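Local coordinates for tyrosine-protein phosphatase YwqE (Bacillus subtilis, PDB 3QY7) that hydrolyses phosphotyrosine in bacterial proteins to tyrosine and phosphate, using a metal centre of the PHP type and manganese as cofactor, at residues T225-L230 against Q235-Q240; D21-A26 against N63-K68. All coordinates share one frame; numbering follows the deposited sequence.

How the interactions relate
The two contacts lie in different parts of the outer layer of a TIM-barrel-like fold, with centres about 27 Å apart and nearest atoms about 15 Å apart, so they do not touch. Interaction 2 pairs the first two long helices of the chain, 19-31 and 52-68. Interaction 1 comes later, where the chain leaves the last helix, 219-232, and folds back against it. Both lie outside the metal centre, whose ligands come from strand ends and loops of the barrel. Asp14 lies just before helix 19-31 and His42 before helix 52-68, while helix 219-232 rests on strand 2-3, which leads into His5 and His7.

Interaction 1: T225-L230 against Q235-Q240; sequences TENAEL and QTIFRQ
Asn227 reaches from helix 219-232 to the backbone of Phe238 and uses both ends of its amide there. Its OD1 accepts from Phe238 N at 2.8 Å, while its ND2 gives a hydrogen to Phe238 O at 3.1 Å, meeting a lone pair in the carbonyl plane. Asparagine suits this place because one planar group offers donor and acceptor together, serving the N-H and C=O of the same residue, and the two bonds fix the amide's rotation. ND2 also bonds to His189 O. A third hydrogen bond, from Gln235 N to Leu230 O at 2.8 Å, ties the departing chain to the last turn of the helix.

This helix ends the barrel-like fold: Ala228 lies on strand 2-3, Asn227 touches Phe190, and the buried, apolar Ile237 touches both Phe190 and Ala159, so the tail runs past the first residues of strands 159-163 and 190-192, at the ends away from the metal ligands.

The aromatic contacts centre on the exposed Phe238. Leu230 CD1 stands over one face, 3.6 Å from the ring centroid and only 9° off its normal, a CH-pi contact. At the ring's edge, in its plane, Glu226 OE1 approaches Phe238 CD1 to 3.4 Å, with the carboxylate turned 83° from the ring. A chi1 of 74°, with the chain extended beyond CG, carries the carboxylate to the ring's rim, where the C-H edge is expected to be slightly positive. Apolar contacts complete the join: Leu230 CD2 meets Gln235 CB at 3.8 Å, and Leu230 CB faces Ile237 CG2 more loosely, at 4.5 Å.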
ATOM      1  N   THR A 225      -4.894 -11.421   2.245  1.00 12.36           N
ATOM      2  CA  THR A 225      -5.288 -10.815   3.481  1.00 12.70           C
ATOM      3  C   THR A 225      -4.350 -11.191   4.624  1.00 12.35           C
ATOM      4  O   THR A 225      -4.014 -10.379   5.405  1.00 12.05           O
ATOM      5  CB  THR A 225      -6.752 -11.213   3.836  1.00 14.96           C
ATOM      6  OG1 THR A 225      -7.621 -10.842   2.795  1.00 16.86           O
ATOM      7  CG2 THR A 225      -7.186 -10.634   5.141  1.00  9.75           C
ATOM      8  N   GLU A 226      -4.014 -12.469   4.760  1.00 11.72           N
ATOM      9  CA  GLU A 226      -3.102 -12.883   5.828  1.00 12.10           C
ATOM     10  C   GLU A 226      -1.707 -12.282   5.628  1.00 11.67           C
ATOM     11  O   GLU A 226      -0.967 -12.123   6.585  1.00 12.20           O
ATOM     12  CB  GLU A 226      -3.042 -14.410   5.995  1.00 12.76           C
ATOM     13  CG  GLU A 226      -2.265 -15.155   4.917  1.00 16.24           C
ATOM     14  CD  GLU A 226      -2.129 -16.650   5.212  1.00 18.78           C
ATOM     15  OE1 GLU A 226      -2.149 -17.455   4.246  1.00 19.40           O
ATOM     16  OE2 GLU A 226      -2.003 -17.021   6.406  1.00 21.55           O
ATOM     17  N   ASN A 227      -1.346 -11.947   4.391  1.00 11.57           N
ATOM     18  CA  ASN A 227      -0.053 -11.309   4.169  1.00 11.29           C
ATOM     19  C   ASN A 227       0.059  -9.982   4.905  1.00 11.22           C
ATOM     20  O   ASN A 227       1.121  -9.653   5.375  1.00 11.24           O
ATOM     21  CB  ASN A 227       0.269 -11.112   2.687  1.00 10.84           C
ATOM     22  CG  ASN A 227       0.966 -12.309   2.079  1.00 12.37           C
ATOM     23  OD1 ASN A 227       1.434 -13.200   2.790  1.00 13.58           O
ATOM     24  ND2 ASN A 227       1.041 -12.335   0.749  1.00 12.32           N
ATOM     25  N   ALA A 228      -1.047  -9.247   5.017  1.00 11.83           N
ATOM     26  CA  ALA A 228      -1.045  -8.011   5.816  1.00 11.67           C
ATOM     27  C   ALA A 228      -0.815  -8.295   7.308  1.00 12.09           C
ATOM     28  O   ALA A 228      -0.125  -7.533   7.979  1.00 12.23           O
ATOM     29  CB  ALA A 228      -2.329  -7.201   5.595  1.00 11.85           C
ATOM     30  N   GLU A 229      -1.370  -9.405   7.805  1.00 13.15           N
ATOM     31  CA  GLU A 229      -1.145  -9.834   9.195  1.00 13.36           C
ATOM     32  C   GLU A 229       0.314 -10.234   9.390  1.00 12.88           C
ATOM     33  O   GLU A 229       0.939  -9.897  10.410  1.00 14.21           O
ATOM     34  CB  GLU A 229      -2.067 -11.007   9.589  1.00 13.44           C
ATOM     35  CG  GLU A 229      -3.557 -10.723   9.580  1.00 15.85           C
ATOM     36  CD  GLU A 229      -4.102 -10.080  10.868  1.00 17.05           C
ATOM     37  OE1 GLU A 229      -5.316  -9.793  10.895  1.00 20.37           O
ATOM     38  OE2 GLU A 229      -3.345  -9.850  11.835  1.00 20.81           O
ATOM     39  N   LEU A 230       0.876 -10.952   8.414  1.00 11.80           N
ATOM     40  CA  LEU A 230       2.289 -11.310   8.484  1.00 11.80           C
ATOM     41  C   LEU A 230       3.173 -10.077   8.477  1.00 12.67           C
ATOM     42  O   LEU A 230       4.121  -9.980   9.257  1.00 12.50           O
ATOM     43  CB  LEU A 230       2.699 -12.267   7.343  1.00 11.62           C
ATOM     44  CG  LEU A 230       2.041 -13.644   7.370  1.00 13.33           C
ATOM     45  CD1 LEU A 230       2.243 -14.310   6.028  1.00 12.04           C
ATOM     46  CD2 LEU A 230       2.589 -14.514   8.515  1.00 12.45           C
ATOM     47  N   GLN A 235       6.748 -10.649  10.006  1.00 16.41           N
ATOM     48  CA  GLN A 235       7.009 -11.990   9.494  1.00 17.12           C
ATOM     49  C   GLN A 235       7.207 -11.963   7.985  1.00 16.35           C
ATOM     50  O   GLN A 235       6.935 -10.966   7.334  1.00 16.87           O
ATOM     51  CB  GLN A 235       5.844 -12.933   9.825  1.00 17.64           C
ATOM     52  CG  GLN A 235       5.674 -13.229  11.303  1.00 22.26           C
ATOM     53  CD  GLN A 235       6.931 -13.762  11.920  1.00 26.43           C
ATOM     54  OE1 GLN A 235       7.629 -13.046  12.636  1.00 30.16           O
ATOM     55  NE2 GLN A 235       7.246 -15.023  11.636  1.00 27.92           N
ATOM     56  N   THR A 236       7.668 -13.077   7.440  1.00 16.06           N
ATOM     57  CA  THR A 236       7.881 -13.189   6.009  1.00 15.79           C
ATOM     58  C   THR A 236       6.554 -13.503   5.323  1.00 15.10           C
ATOM     59  O   THR A 236       5.867 -14.436   5.723  1.00 15.02           O
ATOM     60  CB  THR A 236       8.927 -14.274   5.720  1.00 15.85           C
ATOM     61  OG1 THR A 236      10.153 -13.923   6.376  1.00 18.57           O
ATOM     62  CG2 THR A 236       9.171 -14.412   4.208  1.00 17.06           C
ATOM     63  N   ILE A 237       6.175 -12.698   4.320  1.00 14.28           N
ATOM     64  CA  ILE A 237       4.942 -12.910   3.560  1.00 14.51           C
ATOM     65  C   ILE A 237       4.998 -14.179   2.710  1.00 15.15           C
ATOM     66  O   ILE A 237       6.092 -14.691   2.402  1.00 16.00           O
ATOM     67  CB  ILE A 237       4.598 -11.704   2.649  1.00 14.72           C
ATOM     68  CG1 ILE A 237       5.784 -11.336   1.746  1.00 14.40           C
ATOM     69  CG2 ILE A 237       4.199 -10.489   3.494  1.00 13.64           C
ATOM     70  CD1 ILE A 237       5.376 -10.616   0.452  1.00 15.39           C
ATOM     71  N   PHE A 238       3.818 -14.673   2.330  1.00 15.55           N
ATOM     72  CA  PHE A 238       3.712 -15.857   1.489  1.00 15.99           C
ATOM     73  C   PHE A 238       3.642 -15.455   0.031  1.00 16.95           C
ATOM     74  O   PHE A 238       2.895 -14.543  -0.354  1.00 16.59           O
ATOM     75  CB  PHE A 238       2.498 -16.708   1.859  1.00 15.92           C
ATOM     76  CG  PHE A 238       2.480 -17.157   3.296  1.00 14.73           C
ATOM     77  CD1 PHE A 238       1.273 -17.286   3.973  1.00 14.15           C
ATOM     78  CD2 PHE A 238       3.672 -17.467   3.968  1.00 15.86           C
ATOM     79  CE1 PHE A 238       1.243 -17.715   5.301  1.00 14.54           C
ATOM     80  CE2 PHE A 238       3.649 -17.884   5.297  1.00 15.79           C
ATOM     81  CZ  PHE A 238       2.424 -18.006   5.959  1.00 15.35           C
ATOM     82  N   ARG A 239       4.426 -16.150  -0.779  1.00 18.08           N
ATOM     83  CA  ARG A 239       4.507 -15.864  -2.197  1.00 19.74           C
ATOM     84  C   ARG A 239       4.250 -17.128  -2.990  1.00 20.45           C
ATOM     85  O   ARG A 239       4.564 -18.240  -2.550  1.00 21.50           O
ATOM     86  CB  ARG A 239       5.894 -15.303  -2.552  1.00 20.15           C
ATOM     87  CG  ARG A 239       6.278 -14.063  -1.753  1.00 22.66           C
ATOM     88  CD  ARG A 239       7.780 -13.793  -1.769  1.00 26.65           C
ATOM     89  NE  ARG A 239       8.141 -12.970  -2.907  1.00 30.20           N
ATOM     90  CZ  ARG A 239       8.475 -11.681  -2.859  1.00 26.93           C
ATOM     91  NH1 ARG A 239       8.548 -11.004  -1.719  1.00 27.71           N
ATOM     92  NH2 ARG A 239       8.754 -11.071  -3.989  1.00 27.65           N
ATOM     93  N   GLN A 240       3.671 -16.944  -4.169  1.00 21.19           N
ATOM     94  CA  GLN A 240       3.568 -18.013  -5.153  1.00 21.95           C
ATOM     95  C   GLN A 240       4.570 -17.695  -6.283  1.00 21.66           C
ATOM     96  O   GLN A 240       5.006 -16.534  -6.427  1.00 20.30           O
ATOM     97  CB  GLN A 240       2.127 -18.141  -5.671  1.00 22.78           C
ATOM     98  CG  GLN A 240       1.083 -18.537  -4.608  1.00 25.25           C
ATOM     99  CD  GLN A 240       1.273 -19.935  -4.033  1.00 29.17           C
ATOM    100  OE1 GLN A 240       1.085 -20.151  -2.830  1.00 31.94           O
ATOM    101  NE2 GLN A 240       1.641 -20.891  -4.883  1.00 30.40           N
TER

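Interaction 2: D21-A26 against N63-K68; sequences DSIEMA and NKRLIK
Arg65 lies across the end of Ile23, and its long chain can be followed past that one methyl group. Its CB points toward helix 19-31 without itself touching Ile23. With CG anti to the backbone N (chi1 173°), the chain is sent across the gap, and Arg65 CG comes to 3.6 Å from Ile23 CD1. CG also meets the inner carbon of the branch, Ile23 CG1, at 3.9 Å. Next, Arg65 CD lies 3.6 Å from Ile23 CD1, a close carbon-carbon approach. Bends at chi2 and chi3 then fold the chain around the methyl.

The two helices are neighbours in the barrel's outer layer. Helix 19-31 links strand 2-3 to strand 36-38, and helix 52-68 links strand 36-38 to strand 74-76, so they are the connections of two successive beta-alpha-beta crossovers in a parallel sheet.

At the tip, the flat guanidinium turns one face to Ile23 CD1, although the exact placing of the whole end of Arg65 is doubtful. The methylenes and that guanidinium face lie against Ile23 CD1, while NH2 turns to Glu69 in a salt bridge that pairs the charge. This double character suits the border of a buried seam, where Ile23 also touches Ile71.

Deeper in, small meets branched. Ala26 CB, directed at the other helix, meets Leu66 CD2 at 3.4 Å, tighter than usual for two carbons. The backbones are nearest at Ile23 and Leu66, whose CA atoms are 6.9 Å apart; the short side chain of Ala26 is consistent with so close an approach, and Leu66 also touches Val75 of strand 74-76.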
ATOM      1  N   ASP A  21     -12.617  14.560   8.510  1.00 16.01           N
ATOM      2  CA  ASP A  21     -12.491  13.635   7.362  1.00 15.75           C
ATOM      3  C   ASP A  21     -11.894  12.315   7.834  1.00 15.02           C
ATOM      4  O   ASP A  21     -12.375  11.236   7.451  1.00 14.41           O
ATOM      5  CB  ASP A  21     -11.583  14.197   6.263  1.00 15.76           C
ATOM      6  CG  ASP A  21     -12.139  15.432   5.615  1.00 18.52           C
ATOM      7  OD1 ASP A  21     -13.375  15.569   5.522  1.00 21.12           O
ATOM      8  OD2 ASP A  21     -11.321  16.268   5.197  1.00 19.55           O
ATOM      9  N   SER A  22     -10.849  12.397   8.657  1.00 14.31           N
ATOM     10  CA  SER A  22     -10.165  11.191   9.145  1.00 13.83           C
ATOM     11  C   SER A  22     -11.152  10.250   9.844  1.00 13.80           C
ATOM     12  O   SER A  22     -11.140   9.025   9.628  1.00 13.11           O
ATOM     13  CB  SER A  22      -9.021  11.542  10.114  1.00 13.35           C
ATOM     14  OG  SER A  22      -8.068  12.432   9.551  1.00 13.50           O
ATOM     15  N   ILE A  23     -12.003  10.838  10.679  1.00 13.48           N
ATOM     16  CA  ILE A  23     -13.002  10.106  11.441  1.00 14.21           C
ATOM     17  C   ILE A  23     -14.043   9.451  10.523  1.00 13.86           C
ATOM     18  O   ILE A  23     -14.442   8.301  10.746  1.00 14.05           O
ATOM     19  CB  ILE A  23     -13.684  11.038  12.466  1.00 14.02           C
ATOM     20  CG1 ILE A  23     -12.693  11.440  13.563  1.00 15.69           C
ATOM     21  CG2 ILE A  23     -14.923  10.376  13.076  1.00 16.42           C
ATOM     22  CD1 ILE A  23     -13.211  12.598  14.362  1.00 19.17           C
ATOM     23  N   GLU A  24     -14.471  10.169   9.483  1.00 14.53           N
ATOM     24  CA  GLU A  24     -15.406   9.582   8.507  1.00 14.68           C
ATOM     25  C   GLU A  24     -14.782   8.408   7.763  1.00 13.70           C
ATOM     26  O   GLU A  24     -15.443   7.387   7.520  1.00 13.97           O
ATOM     27  CB  GLU A  24     -15.917  10.630   7.523  1.00 15.51           C
ATOM     28  CG  GLU A  24     -16.731  11.733   8.176  1.00 19.54           C
ATOM     29  CD  GLU A  24     -17.908  11.191   8.957  1.00 25.17           C
ATOM     30  OE1 GLU A  24     -18.840  10.652   8.321  1.00 29.04           O
ATOM     31  OE2 GLU A  24     -17.889  11.281  10.205  1.00 29.04           O
ATOM     32  N   MET A  25     -13.506   8.553   7.413  1.00 13.61           N
ATOM     33  CA  MET A  25     -12.791   7.463   6.765  1.00 12.57           C
ATOM     34  C   MET A  25     -12.670   6.280   7.704  1.00 12.55           C
ATOM     35  O   MET A  25     -12.848   5.137   7.283  1.00 13.09           O
ATOM     36  CB  MET A  25     -11.409   7.916   6.278  1.00 12.09           C
ATOM     37  CG  MET A  25     -11.488   8.931   5.139  1.00 12.48           C
ATOM     38  SD  MET A  25      -9.883   9.657   4.722  1.00 13.22           S
ATOM     39  CE  MET A  25      -9.010   8.268   3.998  1.00 13.55           C
ATOM     40  N   ALA A  26     -12.368   6.551   8.977  1.00 12.36           N
ATOM     41  CA  ALA A  26     -12.268   5.474   9.952  1.00 12.30           C
ATOM     42  C   ALA A  26     -13.581   4.681  10.095  1.00 12.45           C
ATOM     43  O   ALA A  26     -13.559   3.447  10.141  1.00 12.43           O
ATOM     44  CB  ALA A  26     -11.826   6.016  11.279  1.00 12.55           C
ATOM     45  N   ASN A  63      -5.479   8.259  16.862  1.00 11.53           N
ATOM     46  CA  ASN A  63      -5.929   7.193  17.778  1.00 11.76           C
ATOM     47  C   ASN A  63      -6.699   7.707  18.990  1.00 12.03           C
ATOM     48  O   ASN A  63      -7.734   7.145  19.354  1.00 12.14           O
ATOM     49  CB  ASN A  63      -4.780   6.308  18.226  1.00 11.24           C
ATOM     50  CG  ASN A  63      -4.347   5.356  17.146  1.00 12.52           C
ATOM     51  OD1 ASN A  63      -5.184   4.829  16.394  1.00 11.76           O
ATOM     52  ND2 ASN A  63      -3.051   5.133  17.045  1.00 12.16           N
ATOM     53  N   LYS A  64      -6.211   8.795  19.585  1.00 12.19           N
ATOM     54  CA  LYS A  64      -6.912   9.400  20.718  1.00 13.40           C
ATOM     55  C   LYS A  64      -8.311   9.891  20.324  1.00 12.94           C
ATOM     56  O   LYS A  64      -9.264   9.699  21.072  1.00 13.54           O
ATOM     57  CB  LYS A  64      -6.086  10.542  21.313  1.00 13.62           C
ATOM     58  CG  LYS A  64      -4.869  10.072  22.093  1.00 17.44           C
ATOM     59  CD  LYS A  64      -4.241  11.214  22.874  1.00 23.16           C
ATOM     60  CE  LYS A  64      -2.802  10.902  23.273  1.00 25.03           C
ATOM     61  NZ  LYS A  64      -1.874  11.299  22.168  1.00 27.13           N
ATOM     62  N   ARG A  65      -8.427  10.436  19.130  1.00 13.31           N
ATOM     63  CA  ARG A  65      -9.690  10.895  18.675  1.00 13.73           C
ATOM     64  C   ARG A  65     -10.656   9.759  18.360  1.00 13.43           C
ATOM     65  O   ARG A  65     -11.815   9.868  18.570  1.00 13.24           O
ATOM     66  CB  ARG A  65      -9.477  11.775  17.471  1.00 14.73           C
ATOM     67  CG  ARG A  65     -10.670  12.162  16.832  1.00 18.78           C
ATOM     68  CD  ARG A  65     -10.906  13.550  16.895  1.00 26.46           C
ATOM     69  NE  ARG A  65     -12.211  13.876  17.516  1.00 31.62           N
ATOM     70  CZ  ARG A  65     -13.124  14.635  16.946  1.00 33.68           C
ATOM     71  NH1 ARG A  65     -12.911  15.206  15.787  1.00 34.44           N
ATOM     72  NH2 ARG A  65     -14.232  14.861  17.554  1.00 35.25           N
ATOM     73  N   LEU A  66     -10.116   8.695  17.802  1.00 12.78           N
ATOM     74  CA  LEU A  66     -10.937   7.530  17.519  1.00 12.32           C
ATOM     75  C   LEU A  66     -11.496   6.959  18.818  1.00 12.91           C
ATOM     76  O   LEU A  66     -12.639   6.539  18.856  1.00 13.48           O
ATOM     77  CB  LEU A  66     -10.144   6.464  16.744  1.00 12.74           C
ATOM     78  CG  LEU A  66      -9.730   6.908  15.340  1.00 13.24           C
ATOM     79  CD1 LEU A  66      -8.713   5.925  14.757  1.00 15.26           C
ATOM     80  CD2 LEU A  66     -10.950   7.112  14.411  1.00 15.92           C
ATOM     81  N   ILE A  67     -10.694   6.963  19.886  1.00 13.59           N
ATOM     82  CA  ILE A  67     -11.153   6.480  21.185  1.00 14.06           C
ATOM     83  C   ILE A  67     -12.255   7.414  21.696  1.00 14.76           C
ATOM     84  O   ILE A  67     -13.315   6.961  22.099  1.00 14.55           O
ATOM     85  CB  ILE A  67      -9.981   6.365  22.194  1.00 13.91           C
ATOM     86  CG1 ILE A  67      -9.071   5.192  21.811  1.00 14.41           C
ATOM     87  CG2 ILE A  67     -10.497   6.143  23.595  1.00 15.02           C
ATOM     88  CD1 ILE A  67      -7.698   5.238  22.475  1.00 17.94           C
ATOM     89  N   LYS A  68     -12.030   8.717  21.581  1.00 15.64           N
ATOM     90  CA  LYS A  68     -13.032   9.710  21.977  1.00 16.36           C
ATOM     91  C   LYS A  68     -14.370   9.461  21.274  1.00 16.09           C
ATOM     92  O   LYS A  68     -15.442   9.543  21.900  1.00 17.57           O
ATOM     93  CB  LYS A  68     -12.512  11.115  21.666  1.00 16.68           C
ATOM     94  CG  LYS A  68     -13.538  12.235  21.775  1.00 19.74           C
ATOM     95  CD  LYS A  68     -12.937  13.541  21.236  1.00 23.99           C
ATOM     96  CE  LYS A  68     -13.789  14.754  21.598  1.00 25.98           C
ATOM     97  NZ  LYS A  68     -13.428  15.945  20.765  1.00 28.62           N
TER